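Local coordinates for protein oxidized polyvinyl alcohol hydrolase (PDB 3WWC) that hydrolyses beta-diketones such as 4,6-nonanedione and oxidized polyvinyl alcohol, carrying out the second step in the degradation of polyvinyl alcohol, at residues G123-P128 with Q232-P237; G147-F152 with G180-R185. The protein carries 1 engineered substitution. All coordinates share one frame; numbering follows the deposited sequence.

Contact 1: G123-P128 with Q232-P237; sequences GWNWNP and QGRVGP. With BUA (butanoic acid), chain D.
N125 and R234 make the nearest backbone approach, yet their CA atoms remain 8.6 Å apart, and R234 projects from a type I beta turn from G233 to G236. R234 NH1 donates to N125 OD1 at 2.9 Å with an N-H...O angle of 163°; the acceptor lies in the guanidinium plane, whereas the donor stands well above the amide's carbonyl plane, the two planes being 75° apart. With chi1 at -173°, CG of N125 lies opposite the backbone N, and the amide can present OD1 to R234 and ND2 to the butanoic acid. N125 ND2 donates to BUA O1 at 3.0 Å. A water closes the group: it donates to BUA O1 at 2.7 Å and to N125 OD1, and accepts from R234 NH2. W126 lays one ring face against BUA, C2 sitting 4.1 Å above the plane near the rim. Were N125 replaced by an alanine, BUA O1 would probably lose its amide donor, R234 NH1 one of its acceptors and the water an anchor. The loops, one between strand 96-100 and helix 148-160, the other between helix 216-225 and strand 247-253, touch helix 178-189: W126 on S178, V235 on T181 and P237 on F189.

Contact 2: G147-F152 with G180-R185; sequences GPDSSF and GTMTNR
D149 meets M182 through its CB and not its flat carboxylate, whose oxygens have other partners: OD1 in a salt bridge with R48 NH2, OD2 bonded by the backbone N of F130. The mixed sheet, with strand order 1-2-4-3-5-6-7-8, and the helix that follows A177 mark an alpha/beta-hydrolase fold. A177 is an engineered residue at the position of the probable catalytic nucleophile, in keeping with the nucleophile elbow of this fold, and helix 178-189 packs against the first turn of helix 148-160. At G147, the N-cap residue of that helix, phi is 94°, and a CB would be jammed against the carbonyl O of E146 and crowded by P148 CD. R185 runs out fully extended and hydrogen-bonds through NE to E146 O and through NH2 to W142 O, tying the loop before helix 148-160 to helix 178-189. The direct contact belongs to M182. An extended chi1 (-176°) and a bend at chi2 (68°) place SD 3.8 Å from D149 CB, and the bend at chi3 swings the methyl CE to S150. S150 keeps its hydroxyl for E146 OE1, and M182 CE ends 3.8 Å from the backbone N of S150 and 4.0 Å from S150 CB.

The centres of the two contacts lie about 9 Å apart, and the chain visits them in the order 123-128, 147-152, 180-185, 232-237, so both segments of contact 2 fall, in sequence, between the two segments of contact 1. Direct touches join them: V235 O lies 2.9 Å from R185 NH1, and W124 CH2 packs 3.6 Å from G147 CA. Helix 178-189 is common to both, as a segment of contact 2 and as a neighbour on which the loops of contact 1 rest. Contact 2 is buried, with M182 also touching M68 of central-sheet strand 62-68, while contact 1 is partly buried and lines a butanoic acid pocket. The side chains of M182 and N125 are about 9 and 12 Å from that of A177.

Contact 1: G123-P128 with Q232-P237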
ATOM      1  N   GLY A 123       0.209   9.416 -18.000  1.00 11.74           N
ATOM      2  CA  GLY A 123      -0.079  10.287 -16.876  1.00 10.48           C
ATOM      3  C   GLY A 123       0.294   9.731 -15.517  1.00 11.15           C
ATOM      4  O   GLY A 123       0.115  10.422 -14.534  1.00 11.09           O
ATOM      5  N   TRP A 124       0.819   8.512 -15.470  1.00 10.02           N
ATOM      6  CA  TRP A 124       1.236   7.880 -14.213  1.00 10.00           C
ATOM      7  C   TRP A 124       2.695   8.099 -13.934  1.00 10.10           C
ATOM      8  O   TRP A 124       3.545   8.096 -14.847  1.00 10.76           O
ATOM      9  CB  TRP A 124       0.930   6.362 -14.266  1.00  9.83           C
ATOM     10  CG  TRP A 124      -0.541   6.122 -14.359  1.00  9.78           C
ATOM     11  CD1 TRP A 124      -1.260   5.803 -15.484  1.00  9.98           C
ATOM     12  CD2 TRP A 124      -1.484   6.296 -13.314  1.00  8.43           C
ATOM     13  NE1 TRP A 124      -2.589   5.769 -15.184  1.00 10.19           N
ATOM     14  CE2 TRP A 124      -2.757   6.067 -13.857  1.00 10.14           C
ATOM     15  CE3 TRP A 124      -1.369   6.645 -11.970  1.00  9.08           C
ATOM     16  CZ2 TRP A 124      -3.909   6.163 -13.103  1.00 10.67           C
ATOM     17  CZ3 TRP A 124      -2.517   6.754 -11.209  1.00 10.24           C
ATOM     18  CH2 TRP A 124      -3.769   6.514 -11.778  1.00 10.28           C
ATOM     19  N   ASN A 125       3.028   8.260 -12.662  1.00  9.56           N
ATOM     20  CA  ASN A 125       4.398   8.508 -12.310  1.00 10.11           C
ATOM     21  C   ASN A 125       5.370   7.346 -12.469  1.00  9.42           C
ATOM     22  O   ASN A 125       6.501   7.508 -12.993  1.00 11.46           O
ATOM     23  CB  ASN A 125       4.511   8.998 -10.855  1.00  9.24           C
ATOM     24  CG  ASN A 125       5.936   9.428 -10.518  1.00 11.53           C
ATOM     25  OD1 ASN A 125       6.387  10.447 -11.031  1.00 12.70           O
ATOM     26  ND2 ASN A 125       6.642   8.660  -9.699  1.00 11.21           N
ATOM     27  N   TRP A 126       4.933   6.171 -12.035  1.00  9.71           N
ATOM     28  CA  TRP A 126       5.798   4.993 -11.930  1.00  8.37           C
ATOM     29  C   TRP A 126       5.049   3.766 -12.447  1.00  9.35           C
ATOM     30  O   TRP A 126       3.900   3.548 -12.130  1.00  9.59           O
ATOM     31  CB  TRP A 126       6.175   4.882 -10.447  1.00  9.35           C
ATOM     32  CG  TRP A 126       7.423   4.097 -10.240  1.00  9.88           C
ATOM     33  CD1 TRP A 126       7.549   2.939  -9.547  1.00 12.34           C
ATOM     34  CD2 TRP A 126       8.709   4.384 -10.796  1.00 12.85           C
ATOM     35  NE1 TRP A 126       8.844   2.466  -9.652  1.00 14.15           N
ATOM     36  CE2 TRP A 126       9.569   3.345 -10.410  1.00 12.96           C
ATOM     37  CE3 TRP A 126       9.213   5.428 -11.580  1.00 12.90           C
ATOM     38  CZ2 TRP A 126      10.915   3.305 -10.783  1.00 16.22           C
ATOM     39  CZ3 TRP A 126      10.569   5.390 -11.956  1.00 16.35           C
ATOM     40  CH2 TRP A 126      11.391   4.334 -11.554  1.00 17.94           C
ATOM     41  N   ASN A 127       5.706   2.969 -13.260  1.00  9.78           N
ATOM     42  CA  ASN A 127       5.029   1.861 -13.952  1.00  8.76           C
ATOM     43  C   ASN A 127       4.523   0.615 -13.198  1.00  9.54           C
ATOM     44  O   ASN A 127       3.618  -0.031 -13.690  1.00 11.31           O
ATOM     45  CB  ASN A 127       5.936   1.378 -15.099  1.00  9.60           C
ATOM     46  CG  ASN A 127       5.159   0.863 -16.288  1.00 10.49           C
ATOM     47  OD1 ASN A 127       4.114   1.383 -16.642  1.00 12.86           O
ATOM     48  ND2 ASN A 127       5.710  -0.163 -16.930  1.00 13.63           N
ATOM     49  N   PRO A 128       5.089   0.246 -12.022  1.00  8.69           N
ATOM     50  CA  PRO A 128       4.589  -0.962 -11.364  1.00  9.06           C
ATOM     51  C   PRO A 128       3.099  -0.985 -11.038  1.00  9.12           C
ATOM     52  O   PRO A 128       2.423  -2.019 -11.202  1.00  8.83           O
ATOM     53  CB  PRO A 128       5.423  -1.054 -10.083  1.00  9.07           C
ATOM     54  CG  PRO A 128       6.810  -0.468 -10.520  1.00  9.36           C
ATOM     55  CD  PRO A 128       6.333   0.747 -11.404  1.00  9.43           C
ATOM     56  N   GLN A 232       0.104  17.935   0.811  1.00  9.67           N
ATOM     57  CA  GLN A 232      -0.587  17.369  -0.353  1.00 10.24           C
ATOM     58  C   GLN A 232       0.402  16.454  -1.060  1.00  9.64           C
ATOM     59  O   GLN A 232       1.602  16.513  -0.824  1.00 10.02           O
ATOM     60  CB  GLN A 232      -0.982  18.499  -1.309  1.00 10.70           C
ATOM     61  CG  GLN A 232      -1.918  19.519  -0.653  1.00 10.83           C
ATOM     62  CD  GLN A 232      -3.244  18.909  -0.292  1.00 12.27           C
ATOM     63  OE1 GLN A 232      -3.830  18.174  -1.087  1.00 12.88           O
ATOM     64  NE2 GLN A 232      -3.717  19.179   0.908  1.00 12.91           N
ATOM     65  N   GLY A 233      -0.092  15.568  -1.923  1.00  8.68           N
ATOM     66  CA  GLY A 233       0.831  14.723  -2.687  1.00  8.67           C
ATOM     67  C   GLY A 233       0.192  14.097  -3.922  1.00  8.03           C
ATOM     68  O   GLY A 233      -1.019  13.854  -3.955  1.00  9.18           O
ATOM     69  N   ARG A 234       1.047  13.771  -4.898  1.00  8.93           N
ATOM     70  CA  ARG A 234       0.612  13.171  -6.147  1.00  9.12           C
ATOM     71  C   ARG A 234       0.103  11.762  -5.945  1.00  9.60           C
ATOM     72  O   ARG A 234      -0.484  11.205  -6.874  1.00  9.21           O
ATOM     73  CB  ARG A 234       1.761  13.191  -7.178  1.00  9.89           C
ATOM     74  CG  ARG A 234       2.146  14.624  -7.552  1.00  9.12           C
ATOM     75  CD  ARG A 234       3.157  14.676  -8.670  1.00  9.74           C
ATOM     76  NE  ARG A 234       4.488  14.313  -8.175  1.00 10.60           N
ATOM     77  CZ  ARG A 234       5.304  13.389  -8.673  1.00 11.24           C
ATOM     78  NH1 ARG A 234       4.966  12.635  -9.704  1.00 11.00           N
ATOM     79  NH2 ARG A 234       6.525  13.247  -8.146  1.00 12.88           N
ATOM     80  N   VAL A 235       0.342  11.142  -4.775  1.00  9.04           N
ATOM     81  CA  VAL A 235      -0.179   9.785  -4.525  1.00  8.63           C
ATOM     82  C   VAL A 235      -1.702   9.798  -4.418  1.00  9.38           C
ATOM     83  O   VAL A 235      -2.364   8.784  -4.716  1.00  9.25           O
ATOM     84  CB  VAL A 235       0.428   9.217  -3.197  1.00  8.57           C
ATOM     85  CG1 VAL A 235      -0.128   9.968  -1.953  1.00  9.31           C
ATOM     86  CG2 VAL A 235       0.116   7.718  -3.067  1.00  8.43           C
ATOM     87  N   GLY A 236      -2.288  10.942  -4.061  1.00  9.47           N
ATOM     88  CA  GLY A 236      -3.730  10.941  -3.802  1.00  9.83           C
ATOM     89  C   GLY A 236      -4.520  11.940  -4.602  1.00 10.35           C
ATOM     90  O   GLY A 236      -4.058  12.450  -5.598  1.00 11.54           O
ATOM     91  N   PRO A 237      -5.759  12.129  -4.207  1.00 11.27           N
ATOM     92  CA  PRO A 237      -6.631  13.094  -4.873  1.00 12.88           C
ATOM     93  C   PRO A 237      -5.975  14.463  -4.632  1.00 13.81           C
ATOM     94  O   PRO A 237      -5.208  14.624  -3.682  1.00 13.15           O
ATOM     95  CB  PRO A 237      -7.925  12.996  -4.030  1.00 12.59           C
ATOM     96  CG  PRO A 237      -7.880  11.664  -3.408  1.00 14.21           C
ATOM     97  CD  PRO A 237      -6.442  11.435  -3.088  1.00 12.17           C
TER
HETATM   98  C1  BUA D 403       9.479   6.358  -6.618  0.50 43.68           C
HETATM   99  C2  BUA D 403       9.365   7.330  -7.794  1.00 43.54           C
HETATM  100  C3  BUA D 403      10.763   7.631  -8.342  1.00 44.57           C
HETATM  101  C4  BUA D 403      10.639   8.548  -9.560  1.00 45.59           C
HETATM  102  O1  BUA D 403       9.561   9.162  -9.709  1.00 45.76           O
HETATM  103  O2  BUA D 403      11.629   8.612 -10.321  1.00 46.44           O
HETATM  104  O   HOH W   1       8.542  11.579  -9.079  1.00 29.97           O

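Contact 2: G147-F152 with G180-R185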
ATOM      1  N   GLY A 147      -7.906   5.758 -10.710  1.00  8.83           N
ATOM      2  CA  GLY A 147      -7.049   4.956 -11.589  1.00 10.21           C
ATOM      3  C   GLY A 147      -7.476   3.499 -11.660  1.00  9.95           C
ATOM      4  O   GLY A 147      -8.163   3.016 -10.774  1.00  9.97           O
ATOM      5  N   PRO A 148      -6.976   2.749 -12.642  1.00  9.42           N
ATOM      6  CA  PRO A 148      -7.392   1.361 -12.804  1.00  9.13           C
ATOM      7  C   PRO A 148      -6.897   0.308 -11.844  1.00  9.89           C
ATOM      8  O   PRO A 148      -7.471  -0.756 -11.818  1.00 12.23           O
ATOM      9  CB  PRO A 148      -7.058   1.043 -14.275  1.00 11.28           C
ATOM     10  CG  PRO A 148      -6.044   2.071 -14.679  1.00 12.35           C
ATOM     11  CD  PRO A 148      -6.149   3.258 -13.753  1.00 10.19           C
ATOM     12  N   ASP A 149      -5.851   0.582 -11.060  1.00  8.42           N
ATOM     13  CA  ASP A 149      -5.471  -0.422 -10.102  1.00  8.34           C
ATOM     14  C   ASP A 149      -6.386  -0.327  -8.876  1.00  8.14           C
ATOM     15  O   ASP A 149      -6.856  -1.366  -8.392  1.00  8.53           O
ATOM     16  CB  ASP A 149      -3.990  -0.236  -9.659  1.00  8.66           C
ATOM     17  CG  ASP A 149      -3.044  -1.081 -10.480  1.00  9.33           C
ATOM     18  OD1 ASP A 149      -3.473  -2.115 -11.034  1.00  9.77           O
ATOM     19  OD2 ASP A 149      -1.846  -0.741 -10.568  1.00  8.53           O
ATOM     20  N   SER A 150      -6.612   0.891  -8.364  1.00  8.19           N
ATOM     21  CA  SER A 150      -7.479   1.041  -7.204  1.00  8.57           C
ATOM     22  C   SER A 150      -8.844   0.410  -7.472  1.00  9.30           C
ATOM     23  O   SER A 150      -9.389  -0.302  -6.610  1.00 10.44           O
ATOM     24  CB  SER A 150      -7.582   2.536  -6.840  1.00  9.09           C
ATOM     25  OG  SER A 150      -8.464   2.752  -5.741  1.00  9.48           O
ATOM     26  N   SER A 151      -9.420   0.673  -8.652  1.00  9.37           N
ATOM     27  CA  SER A 151     -10.738   0.071  -8.946  1.00  9.84           C
ATOM     28  C   SER A 151     -10.666  -1.432  -9.198  1.00  9.04           C
ATOM     29  O   SER A 151     -11.573  -2.177  -8.811  1.00 10.13           O
ATOM     30  CB  SER A 151     -11.405   0.786 -10.128  1.00  9.96           C
ATOM     31  OG  SER A 151     -10.594   0.750 -11.292  1.00 11.72           O
ATOM     32  N   PHE A 152      -9.579  -1.911  -9.787  1.00  9.39           N
ATOM     33  CA  PHE A 152      -9.449  -3.334 -10.028  1.00  8.79           C
ATOM     34  C   PHE A 152      -9.421  -4.057  -8.709  1.00  8.80           C
ATOM     35  O   PHE A 152     -10.050  -5.084  -8.565  1.00  9.15           O
ATOM     36  CB  PHE A 152      -8.116  -3.579 -10.773  1.00  8.43           C
ATOM     37  CG  PHE A 152      -7.586  -4.980 -10.671  1.00  8.46           C
ATOM     38  CD1 PHE A 152      -8.395  -6.106 -10.874  1.00  9.19           C
ATOM     39  CD2 PHE A 152      -6.232  -5.176 -10.382  1.00 10.42           C
ATOM     40  CE1 PHE A 152      -7.852  -7.396 -10.787  1.00  9.15           C
ATOM     41  CE2 PHE A 152      -5.699  -6.479 -10.302  1.00 11.22           C
ATOM     42  CZ  PHE A 152      -6.516  -7.591 -10.507  1.00 10.06           C
ATOM     43  N   GLY A 180       3.671   0.016  -1.559  1.00  6.79           N
ATOM     44  CA  GLY A 180       3.275   0.844  -0.424  1.00  6.85           C
ATOM     45  C   GLY A 180       2.654   2.151  -0.922  1.00  6.75           C
ATOM     46  O   GLY A 180       1.715   2.648  -0.308  1.00  7.71           O
ATOM     47  N   THR A 181       3.172   2.715  -2.025  1.00  6.74           N
ATOM     48  CA  THR A 181       2.600   3.926  -2.600  1.00  7.35           C
ATOM     49  C   THR A 181       1.187   3.601  -3.063  1.00  6.59           C
ATOM     50  O   THR A 181       0.259   4.386  -2.854  1.00  8.07           O
ATOM     51  CB  THR A 181       3.454   4.384  -3.784  1.00  7.44           C
ATOM     52  OG1 THR A 181       4.841   4.399  -3.364  1.00  8.24           O
ATOM     53  CG2 THR A 181       2.996   5.759  -4.270  1.00  7.78           C
ATOM     54  N   MET A 182       1.040   2.456  -3.697  1.00  6.70           N
ATOM     55  CA  MET A 182      -0.288   2.060  -4.153  1.00  7.53           C
ATOM     56  C   MET A 182      -1.250   1.869  -2.990  1.00  6.99           C
ATOM     57  O   MET A 182      -2.454   2.193  -3.125  1.00  8.22           O
ATOM     58  CB  MET A 182      -0.159   0.778  -4.997  1.00  7.88           C
ATOM     59  CG  MET A 182      -1.481   0.297  -5.641  1.00  7.19           C
ATOM     60  SD  MET A 182      -2.037   1.465  -6.919  1.00  7.94           S
ATOM     61  CE  MET A 182      -3.658   1.915  -6.280  1.00  8.95           C
ATOM     62  N   THR A 183      -0.742   1.377  -1.847  1.00  6.68           N
ATOM     63  CA  THR A 183      -1.592   1.207  -0.648  1.00  6.37           C
ATOM     64  C   THR A 183      -2.086   2.604  -0.235  1.00  7.74           C
ATOM     65  O   THR A 183      -3.265   2.799   0.061  1.00  7.33           O
ATOM     66  CB  THR A 183      -0.796   0.592   0.489  1.00  7.37           C
ATOM     67  OG1 THR A 183      -0.379  -0.717   0.076  1.00  7.44           O
ATOM     68  CG2 THR A 183      -1.668   0.457   1.740  1.00  8.15           C
ATOM     69  N   ASN A 184      -1.185   3.583  -0.151  1.00  8.08           N
ATOM     70  CA  ASN A 184      -1.604   4.930   0.205  1.00  7.63           C
ATOM     71  C   ASN A 184      -2.686   5.438  -0.765  1.00  7.79           C
ATOM     72  O   ASN A 184      -3.700   6.003  -0.323  1.00  8.80           O
ATOM     73  CB  ASN A 184      -0.408   5.926   0.127  1.00  8.55           C
ATOM     74  CG  ASN A 184       0.495   5.851   1.336  1.00  8.16           C
ATOM     75  OD1 ASN A 184       0.047   5.531   2.447  1.00  8.83           O
ATOM     76  ND2 ASN A 184       1.796   6.179   1.144  1.00  8.58           N
ATOM     77  N   ARG A 185      -2.464   5.267  -2.074  1.00  7.29           N
ATOM     78  CA  ARG A 185      -3.459   5.775  -3.027  1.00  7.13           C
ATOM     79  C   ARG A 185      -4.824   5.110  -2.849  1.00  8.20           C
ATOM     80  O   ARG A 185      -5.876   5.774  -2.830  1.00  8.40           O
ATOM     81  CB  ARG A 185      -3.012   5.557  -4.465  1.00  7.95           C
ATOM     82  CG  ARG A 185      -4.023   6.175  -5.471  1.00  7.80           C
ATOM     83  CD  ARG A 185      -3.428   6.186  -6.915  1.00  7.63           C
ATOM     84  NE  ARG A 185      -4.312   6.939  -7.809  1.00  8.77           N
ATOM     85  CZ  ARG A 185      -4.162   8.227  -8.096  1.00  8.49           C
ATOM     86  NH1 ARG A 185      -3.162   8.946  -7.545  1.00  8.52           N
ATOM     87  NH2 ARG A 185      -4.992   8.776  -9.002  1.00  9.59           N
TER